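Local atomic coordinates of protein CbbY (Rhodobacter sphaeroides, PDB entry 4UAS), a protein that dephosphorylates xylulose-1,5-bisphosphate, a potent inhibitor of Rubisco that Rubisco itself produces, to xylulose 5-phosphate and phosphate with the aid of magnesium. Residues 51-59 against 69-77; 108-116 against 156-164. One frame throughout, in Å; residues are numbered along the deposited sequence.

Interaction 1: 51-59 against 69-77; sequences GKERIARFL and LPIADIHRA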
loop_
_atom_site.group_PDB
_atom_site.type_symbol
_atom_site.label_atom_id
_atom_site.label_comp_id
_atom_site.label_asym_id
_atom_site.label_seq_id
_atom_site.Cartn_x
_atom_site.Cartn_y
_atom_site.Cartn_z
ATOM N N GLY A 51 -8.468 -4.848 3.567
ATOM C CA GLY A 51 -8.580 -6.085 4.323
ATOM C C GLY A 51 -10.017 -6.549 4.532
ATOM O O GLY A 51 -10.313 -7.739 4.518
ATOM N N LYS A 52 -10.921 -5.620 4.789
ATOM C CA LYS A 52 -12.311 -6.001 5.045
ATOM C C LYS A 52 -12.907 -6.586 3.764
ATOM O O LYS A 52 -13.639 -7.614 3.806
ATOM C CB LYS A 52 -13.166 -4.815 5.531
ATOM C CG LYS A 52 -12.837 -4.333 6.916
ATOM C CD LYS A 52 -13.772 -3.249 7.443
ATOM C CE LYS A 52 -13.846 -2.010 6.640
ATOM N NZ LYS A 52 -12.588 -1.280 6.376
ATOM N N GLU A 53 -12.622 -5.933 2.626
ATOM C CA GLU A 53 -13.104 -6.376 1.340
ATOM C C GLU A 53 -12.570 -7.762 0.998
ATOM O O GLU A 53 -13.246 -8.593 0.395
ATOM C CB GLU A 53 -12.747 -5.351 0.251
ATOM C CG GLU A 53 -13.423 -3.966 0.393
ATOM C CD GLU A 53 -12.768 -3.018 1.407
ATOM O OE1 GLU A 53 -11.831 -3.349 2.119
ATOM O OE2 GLU A 53 -13.278 -1.836 1.434
ATOM N N ARG A 54 -11.314 -8.010 1.333
ATOM C CA ARG A 54 -10.669 -9.286 1.049
ATOM C C ARG A 54 -11.319 -10.389 1.919
ATOM O O ARG A 54 -11.590 -11.469 1.420
ATOM C CB ARG A 54 -9.158 -9.192 1.385
ATOM C CG ARG A 54 -8.385 -10.373 0.946
ATOM C CD ARG A 54 -6.878 -10.199 1.098
ATOM N NE ARG A 54 -6.459 -9.114 0.271
ATOM C CZ ARG A 54 -5.715 -8.122 0.621
ATOM N NH1 ARG A 54 -4.975 -8.182 1.728
ATOM N NH2 ARG A 54 -5.657 -7.025 -0.133
ATOM N N ILE A 55 -11.576 -10.113 3.198
ATOM C CA ILE A 55 -12.295 -11.101 4.022
ATOM C C ILE A 55 -13.643 -11.396 3.424
ATOM O O ILE A 55 -14.065 -12.549 3.334
ATOM C CB ILE A 55 -12.368 -10.629 5.510
ATOM C CG1 ILE A 55 -10.994 -10.536 6.150
ATOM C CG2 ILE A 55 -13.307 -11.543 6.299
ATOM C CD1 ILE A 55 -10.988 -9.674 7.399
ATOM N N ALA A 56 -14.392 -10.343 3.029
ATOM C CA ALA A 56 -15.710 -10.525 2.480
ATOM C C ALA A 56 -15.683 -11.400 1.244
ATOM O O ALA A 56 -16.537 -12.301 1.060
ATOM C CB ALA A 56 -16.355 -9.175 2.180
ATOM N N ARG A 57 -14.699 -11.182 0.376
ATOM C CA ARG A 57 -14.568 -11.990 -0.832
ATOM C C ARG A 57 -14.330 -13.469 -0.488
ATOM O O ARG A 57 -14.969 -14.387 -1.018
ATOM C CB ARG A 57 -13.430 -11.501 -1.709
ATOM C CG ARG A 57 -13.031 -12.428 -2.824
ATOM C CD ARG A 57 -11.915 -11.896 -3.657
ATOM N NE ARG A 57 -11.341 -12.888 -4.534
ATOM C CZ ARG A 57 -10.255 -12.675 -5.257
ATOM N NH1 ARG A 57 -9.677 -11.477 -5.265
ATOM N NH2 ARG A 57 -9.725 -13.665 -5.965
ATOM N N PHE A 58 -13.405 -13.701 0.428
ATOM C CA PHE A 58 -13.117 -15.068 0.883
ATOM C C PHE A 58 -14.385 -15.707 1.429
ATOM O O PHE A 58 -14.676 -16.877 1.110
ATOM C CB PHE A 58 -12.049 -15.003 1.932
ATOM C CG PHE A 58 -11.872 -16.276 2.714
ATOM C CD1 PHE A 58 -11.318 -17.395 2.165
ATOM C CD2 PHE A 58 -12.264 -16.304 4.038
ATOM C CE1 PHE A 58 -11.192 -18.532 2.889
ATOM C CE2 PHE A 58 -12.119 -17.447 4.835
ATOM C CZ PHE A 58 -11.577 -18.565 4.210
ATOM N N LEU A 59 -15.154 -14.995 2.246
ATOM C CA LEU A 59 -16.359 -15.556 2.864
ATOM C C LEU A 59 -17.469 -15.885 1.886
ATOM O O LEU A 59 -18.328 -16.714 2.167
ATOM C CB LEU A 59 -16.871 -14.692 4.016
ATOM C CG LEU A 59 -15.977 -14.581 5.188
ATOM C CD1 LEU A 59 -16.495 -13.564 6.219
ATOM C CD2 LEU A 59 -15.743 -15.925 5.831
ATOM N N LEU A 69 -17.862 -13.514 14.021
ATOM C CA LEU A 69 -17.952 -12.120 14.352
ATOM C C LEU A 69 -18.235 -11.366 13.063
ATOM O O LEU A 69 -17.920 -11.836 11.957
ATOM C CB LEU A 69 -16.578 -11.584 14.861
ATOM C CG LEU A 69 -15.950 -12.086 16.083
ATOM C CD1 LEU A 69 -14.709 -11.292 16.376
ATOM C CD2 LEU A 69 -16.893 -11.928 17.238
ATOM N N PRO A 70 -18.713 -10.102 13.173
ATOM C CA PRO A 70 -18.807 -9.266 11.984
ATOM C C PRO A 70 -17.422 -9.068 11.366
ATOM O O PRO A 70 -16.425 -9.044 12.068
ATOM C CB PRO A 70 -19.336 -7.934 12.524
ATOM C CG PRO A 70 -20.117 -8.324 13.778
ATOM C CD PRO A 70 -19.278 -9.439 14.366
ATOM N N ILE A 71 -17.392 -8.891 10.035
ATOM C CA ILE A 71 -16.132 -8.676 9.324
ATOM C C ILE A 71 -15.365 -7.534 9.908
ATOM O O ILE A 71 -14.153 -7.570 10.032
ATOM C CB ILE A 71 -16.373 -8.473 7.845
ATOM C CG1 ILE A 71 -16.906 -9.786 7.198
ATOM C CG2 ILE A 71 -15.126 -7.955 7.138
ATOM C CD1 ILE A 71 -17.369 -9.603 5.757
ATOM N N ALA A 72 -16.025 -6.453 10.231
ATOM C CA ALA A 72 -15.293 -5.321 10.744
ATOM C C ALA A 72 -14.503 -5.639 12.044
ATOM O O ALA A 72 -13.390 -5.140 12.249
ATOM C CB ALA A 72 -16.193 -4.115 10.937
ATOM N N ASP A 73 -15.077 -6.521 12.904
ATOM C CA ASP A 73 -14.436 -6.922 14.124
ATOM C C ASP A 73 -13.261 -7.892 13.856
ATOM O O ASP A 73 -12.243 -7.828 14.544
ATOM C CB ASP A 73 -15.454 -7.541 15.089
ATOM C CG ASP A 73 -16.493 -6.517 15.521
ATOM O OD1 ASP A 73 -16.133 -5.440 16.012
ATOM O OD2 ASP A 73 -17.612 -6.671 15.120
ATOM N N ILE A 74 -13.447 -8.761 12.895
ATOM C CA ILE A 74 -12.329 -9.639 12.452
ATOM C C ILE A 74 -11.151 -8.783 11.964
ATOM O O ILE A 74 -9.981 -8.984 12.321
ATOM C CB ILE A 74 -12.742 -10.631 11.385
ATOM C CG1 ILE A 74 -13.919 -11.527 11.871
ATOM C CG2 ILE A 74 -11.554 -11.482 10.924
ATOM C CD1 ILE A 74 -14.537 -12.387 10.815
ATOM N N HIS A 75 -11.490 -7.810 11.118
ATOM C CA HIS A 75 -10.491 -6.895 10.564
ATOM C C HIS A 75 -9.814 -6.068 11.627
ATOM O O HIS A 75 -8.575 -5.874 11.565
ATOM C CB HIS A 75 -11.106 -6.039 9.486
ATOM C CG HIS A 75 -10.161 -5.129 8.785
ATOM N ND1 HIS A 75 -10.287 -3.751 8.854
ATOM C CD2 HIS A 75 -9.070 -5.373 8.038
ATOM C CE1 HIS A 75 -9.285 -3.187 8.211
ATOM N NE2 HIS A 75 -8.527 -4.143 7.693
ATOM N N ARG A 76 -10.575 -5.567 12.606
ATOM C CA ARG A 76 -9.955 -4.813 13.704
ATOM C C ARG A 76 -8.937 -5.665 14.450
ATOM O O ARG A 76 -7.832 -5.216 14.757
ATOM C CB ARG A 76 -11.046 -4.291 14.667
ATOM C CG ARG A 76 -10.551 -3.535 15.883
ATOM C CD ARG A 76 -11.665 -3.003 16.832
ATOM N NE ARG A 76 -13.037 -3.422 16.468
ATOM C CZ ARG A 76 -13.747 -2.916 15.441
ATOM N NH1 ARG A 76 -14.993 -3.352 15.196
ATOM N NH2 ARG A 76 -13.222 -1.976 14.635
ATOM N N ALA A 77 -9.304 -6.909 14.763
ATOM C CA ALA A 77 -8.398 -7.790 15.467
ATOM C C ALA A 77 -7.113 -8.056 14.631
ATOM O O ALA A 77 -6.013 -8.064 15.148
ATOM C CB ALA A 77 -9.114 -9.090 15.789
#
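With its CG swung opposite the backbone N (chi1 -176°), H75 lays its imidazole against the first turn of helix 51-59, while K52, its CG opposite the carbonyl carbon (chi1 -70°), sends its chain across the histidine at about a right angle. K52 CG lies 3.3 Å from H75 ND1, and the backbone N of K52 sits over one face of the ring, 3.7 Å above its plane and offset toward the rim. G51 adds its CA at 3.8 Å from H75 CD2; a CB built on G51 would clash with that ring atom, so the lack of a side chain admits the histidine. The K52 chain bends at chi3 and chi4, and its ammonium end pairs with D145 of the same chain. Both helices belong to the helical cap characteristic of this type of HAD phosphatase, and G51, K52 and H75 are among the residues that bind substrate. The axes of segments 51-59 and 71-77 approach to 9.4 Å at an angle of 124°. Further along, I71 is a knob in a hole formed by K52, I55, A56 and L59: its CD1 presses on A56 CB at 3.7 Å, and its CG1 meets L59 CD1 at 3.9 Å, the two side chains reaching toward each other. I55 slides past I71 in the opposing direction, and its CD1 ends 4.0 Å from I74 CG2. With an alanine in place of H75, K52 CG and G51 CA would probably lose the ring they pack against, opening a gap between K52 and helix 71-77. F24 of helix 17-31 also touches I55.

Interaction 2: 108-116 against 156-164; sequences GIRLAVATT and IYRLALREL. With PO4 (phosphate ion), chain C.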
loop_
_atom_site.group_PDB
_atom_site.type_symbol
_atom_site.label_atom_id
_atom_site.label_comp_id
_atom_site.label_asym_id
_atom_site.label_seq_id
_atom_site.Cartn_x
_atom_site.Cartn_y
_atom_site.Cartn_z
ATOM N N GLY A 108 12.181 20.360 -1.316
ATOM C CA GLY A 108 10.906 20.996 -1.001
ATOM C C GLY A 108 9.711 20.388 -1.683
ATOM O O GLY A 108 8.641 20.998 -1.763
ATOM N N ILE A 109 9.823 19.136 -2.114
ATOM C CA ILE A 109 8.765 18.443 -2.808
ATOM C C ILE A 109 7.785 17.853 -1.767
ATOM O O ILE A 109 8.174 17.225 -0.799
ATOM C CB ILE A 109 9.389 17.362 -3.669
ATOM C CG1 ILE A 109 10.119 18.033 -4.838
ATOM C CG2 ILE A 109 8.319 16.434 -4.268
ATOM C CD1 ILE A 109 11.014 17.110 -5.542
ATOM N N ARG A 110 6.497 18.070 -1.960
ATOM C CA ARG A 110 5.542 17.554 -0.983
ATOM C C ARG A 110 5.265 16.071 -1.284
ATOM O O ARG A 110 5.241 15.617 -2.411
ATOM C CB ARG A 110 4.257 18.374 -1.019
ATOM C CG ARG A 110 4.501 19.823 -0.643
ATOM C CD ARG A 110 3.192 20.603 -0.502
ATOM N NE ARG A 110 2.558 20.326 0.807
ATOM C CZ ARG A 110 1.239 20.116 0.984
ATOM N NH1 ARG A 110 0.425 20.179 -0.039
ATOM N NH2 ARG A 110 0.702 19.887 2.175
ATOM N N LEU A 111 4.971 15.343 -0.226
ATOM C CA LEU A 111 4.843 13.877 -0.235
ATOM C C LEU A 111 3.482 13.447 0.304
ATOM O O LEU A 111 3.011 13.948 1.315
ATOM C CB LEU A 111 5.952 13.269 0.644
ATOM C CG LEU A 111 7.365 13.648 0.269
ATOM C CD1 LEU A 111 8.363 12.989 1.213
ATOM C CD2 LEU A 111 7.752 13.365 -1.135
ATOM N N ALA A 112 2.905 12.433 -0.344
ATOM C CA ALA A 112 1.659 11.839 0.087
ATOM C C ALA A 112 1.788 10.316 0.150
ATOM O O ALA A 112 2.532 9.719 -0.670
ATOM C CB ALA A 112 0.488 12.221 -0.799
ATOM N N VAL A 113 0.995 9.701 0.978
ATOM C CA VAL A 113 0.620 8.300 0.879
ATOM C C VAL A 113 -0.768 8.223 0.258
ATOM O O VAL A 113 -1.639 9.005 0.589
ATOM C CB VAL A 113 0.595 7.647 2.288
ATOM C CG1 VAL A 113 -0.329 6.493 2.432
ATOM C CG2 VAL A 113 2.048 7.294 2.630
ATOM N N ALA A 114 -0.935 7.255 -0.649
ATOM C CA ALA A 114 -2.213 6.941 -1.258
ATOM C C ALA A 114 -2.348 5.418 -1.227
ATOM O O ALA A 114 -1.670 4.745 -2.018
ATOM C CB ALA A 114 -2.310 7.486 -2.662
ATOM N N THR A 115 -3.134 4.886 -0.289
ATOM C CA THR A 115 -3.143 3.479 0.045
ATOM C C THR A 115 -4.527 2.968 0.316
ATOM O O THR A 115 -5.379 3.692 0.815
ATOM C CB THR A 115 -2.209 3.229 1.291
ATOM O OG1 THR A 115 -2.170 1.823 1.567
ATOM C CG2 THR A 115 -2.658 3.952 2.446
ATOM N N THR A 116 -4.697 1.676 0.079
ATOM C CA THR A 116 -5.862 0.919 0.488
ATOM C C THR A 116 -5.774 0.373 1.877
ATOM O O THR A 116 -6.826 -0.106 2.389
ATOM C CB THR A 116 -6.146 -0.258 -0.477
ATOM O OG1 THR A 116 -5.136 -1.258 -0.346
ATOM C CG2 THR A 116 -6.233 0.214 -1.929
ATOM N N ILE A 156 -8.732 7.323 -4.310
ATOM C CA ILE A 156 -7.817 7.624 -3.240
ATOM C C ILE A 156 -6.711 8.589 -3.733
ATOM O O ILE A 156 -6.238 9.446 -2.975
ATOM C CB ILE A 156 -7.212 6.335 -2.650
ATOM C CG1 ILE A 156 -6.601 6.587 -1.276
ATOM C CG2 ILE A 156 -6.292 5.616 -3.609
ATOM C CD1 ILE A 156 -7.616 6.996 -0.203
ATOM N N TYR A 157 -6.258 8.443 -4.981
ATOM C CA TYR A 157 -5.318 9.371 -5.568
ATOM C C TYR A 157 -5.907 10.732 -5.801
ATOM O O TYR A 157 -5.264 11.760 -5.595
ATOM C CB TYR A 157 -4.709 8.806 -6.861
ATOM C CG TYR A 157 -3.596 7.784 -6.661
ATOM C CD1 TYR A 157 -3.755 6.447 -6.890
ATOM C CD2 TYR A 157 -2.346 8.225 -6.265
ATOM C CE1 TYR A 157 -2.694 5.548 -6.725
ATOM C CE2 TYR A 157 -1.294 7.365 -6.100
ATOM C CZ TYR A 157 -1.461 6.023 -6.304
ATOM O OH TYR A 157 -0.388 5.197 -6.175
ATOM N N ARG A 158 -7.164 10.778 -6.263
ATOM C CA ARG A 158 -7.865 12.066 -6.397
ATOM C C ARG A 158 -7.987 12.787 -5.074
ATOM O O ARG A 158 -7.808 14.017 -5.026
ATOM C CB ARG A 158 -9.225 11.838 -7.030
ATOM C CG ARG A 158 -9.143 11.330 -8.464
ATOM C CD ARG A 158 -10.484 10.982 -9.065
ATOM N NE ARG A 158 -10.339 10.565 -10.445
ATOM C CZ ARG A 158 -10.995 9.601 -11.040
ATOM N NH1 ARG A 158 -11.887 8.831 -10.395
ATOM N NH2 ARG A 158 -10.737 9.397 -12.312
ATOM N N LEU A 159 -8.255 12.056 -4.010
ATOM C CA LEU A 159 -8.308 12.658 -2.661
ATOM C C LEU A 159 -6.954 13.249 -2.316
ATOM O O LEU A 159 -6.835 14.402 -1.900
ATOM C CB LEU A 159 -8.744 11.587 -1.660
ATOM C CG LEU A 159 -8.551 11.947 -0.194
ATOM C CD1 LEU A 159 -9.225 13.198 0.218
ATOM C CD2 LEU A 159 -8.845 10.758 0.694
ATOM N N ALA A 160 -5.877 12.448 -2.461
ATOM C CA ALA A 160 -4.562 12.900 -2.111
ATOM C C ALA A 160 -4.184 14.143 -2.892
ATOM O O ALA A 160 -3.579 15.084 -2.335
ATOM C CB ALA A 160 -3.562 11.779 -2.358
ATOM N N LEU A 161 -4.447 14.130 -4.179
ATOM C CA LEU A 161 -4.109 15.300 -5.023
ATOM C C LEU A 161 -4.891 16.546 -4.618
ATOM O O LEU A 161 -4.341 17.670 -4.662
ATOM C CB LEU A 161 -4.353 14.999 -6.464
ATOM C CG LEU A 161 -3.343 14.061 -7.126
ATOM C CD1 LEU A 161 -3.897 13.566 -8.457
ATOM C CD2 LEU A 161 -2.030 14.759 -7.311
ATOM N N ARG A 162 -6.159 16.423 -4.254
ATOM C CA ARG A 162 -6.934 17.550 -3.788
ATOM C C ARG A 162 -6.304 18.125 -2.529
ATOM O O ARG A 162 -6.185 19.349 -2.347
ATOM C CB ARG A 162 -8.407 17.197 -3.607
ATOM C CG ARG A 162 -9.214 18.481 -3.276
ATOM C CD ARG A 162 -10.675 18.343 -3.207
ATOM N NE ARG A 162 -10.956 17.323 -2.410
ATOM C CZ ARG A 162 -11.342 16.020 -2.730
ATOM N NH1 ARG A 162 -11.727 15.474 -3.879
ATOM N NH2 ARG A 162 -11.389 15.282 -1.736
ATOM N N GLU A 163 -5.932 17.270 -1.591
ATOM C CA GLU A 163 -5.320 17.715 -0.344
ATOM C C GLU A 163 -3.956 18.325 -0.567
ATOM O O GLU A 163 -3.616 19.301 0.090
ATOM C CB GLU A 163 -5.251 16.581 0.674
ATOM C CG GLU A 163 -6.616 16.174 1.158
ATOM C CD GLU A 163 -6.689 15.334 2.379
ATOM O OE1 GLU A 163 -6.931 15.926 3.443
ATOM O OE2 GLU A 163 -6.515 14.149 2.249
ATOM N N LEU A 164 -3.163 17.781 -1.490
ATOM C CA LEU A 164 -1.879 18.348 -1.838
ATOM C C LEU A 164 -2.004 19.669 -2.533
ATOM O O LEU A 164 -1.066 20.506 -2.429
ATOM C CB LEU A 164 -1.108 17.406 -2.785
ATOM C CG LEU A 164 -0.480 16.170 -2.160
ATOM C CD1 LEU A 164 -0.122 15.162 -3.259
ATOM C CD2 LEU A 164 0.769 16.501 -1.300
HETATM P P PO4 C . -1.632 -0.585 -0.859
HETATM O O1 PO4 C . -2.810 0.171 -1.599
HETATM O O2 PO4 C . -2.301 -1.690 0.058
HETATM O O3 PO4 C . -0.754 0.251 0.057
HETATM O O4 PO4 C . -0.747 -1.380 -1.879
#
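The central parallel sheet of the HAD core is covered here by helix 155-164, whose segment 156-164 packs on strand 110-114 with axes 8.3 Å apart and running nearly antiparallel, at 157°. A114 CB lies over one face of the Y157 ring in a CH-pi contact, 3.9 Å from the ring centroid; its closest ring atom is Y157 CE2. CG of Y157 stands opposite the carbonyl carbon (chi1 -79°), a rotation that carries the ring back to the strand although its CB leaves the helix to one side. The phenol hydroxyl is held by E175. A112 CB meets L164 CD1 at 3.9 Å, and the other methyl of L164, CD2, lies over a face of the R110 guanidinium in one of the two modelled conformers of R110. I156 CG1 lies 3.8 Å from T115 O. Such strand-helix layering is that of a Rossmann-like alpha/beta core, in which the catalytic residues gather at the C-terminal ends of the strands. On the C-terminal side of A114, T115 OG1 donates to phosphate O3 at 2.6 Å, and T116 N to O1 of the same ion at 2.9 Å in a nearly straight bond (170°). The backbone N atoms of V9 and D10, with K151 NZ, also hydrogen-bond the phosphate.

Overall arrangement
Interaction 1 joins two cap helices and is partly buried, its centre about 18 Å from that of the chain; interaction 2 joins a sheet strand to its covering helix and is mostly buried, at about 13 Å. They share no helix or strand, yet both carry substrate-binding residues, and their nearest atoms are about 5 Å apart although their centres are separated by about 26 Å. The buried areas are similar, 404 and 415 Å². Interaction 1 combines aliphatic interlocking with an imidazole against a helix start, whereas interaction 2 sets one alanine methyl on an aromatic face and another against leucine and alanine methyls, and leads into phosphate-binding threonines. Neither has a clear hydrogen bond between its segments.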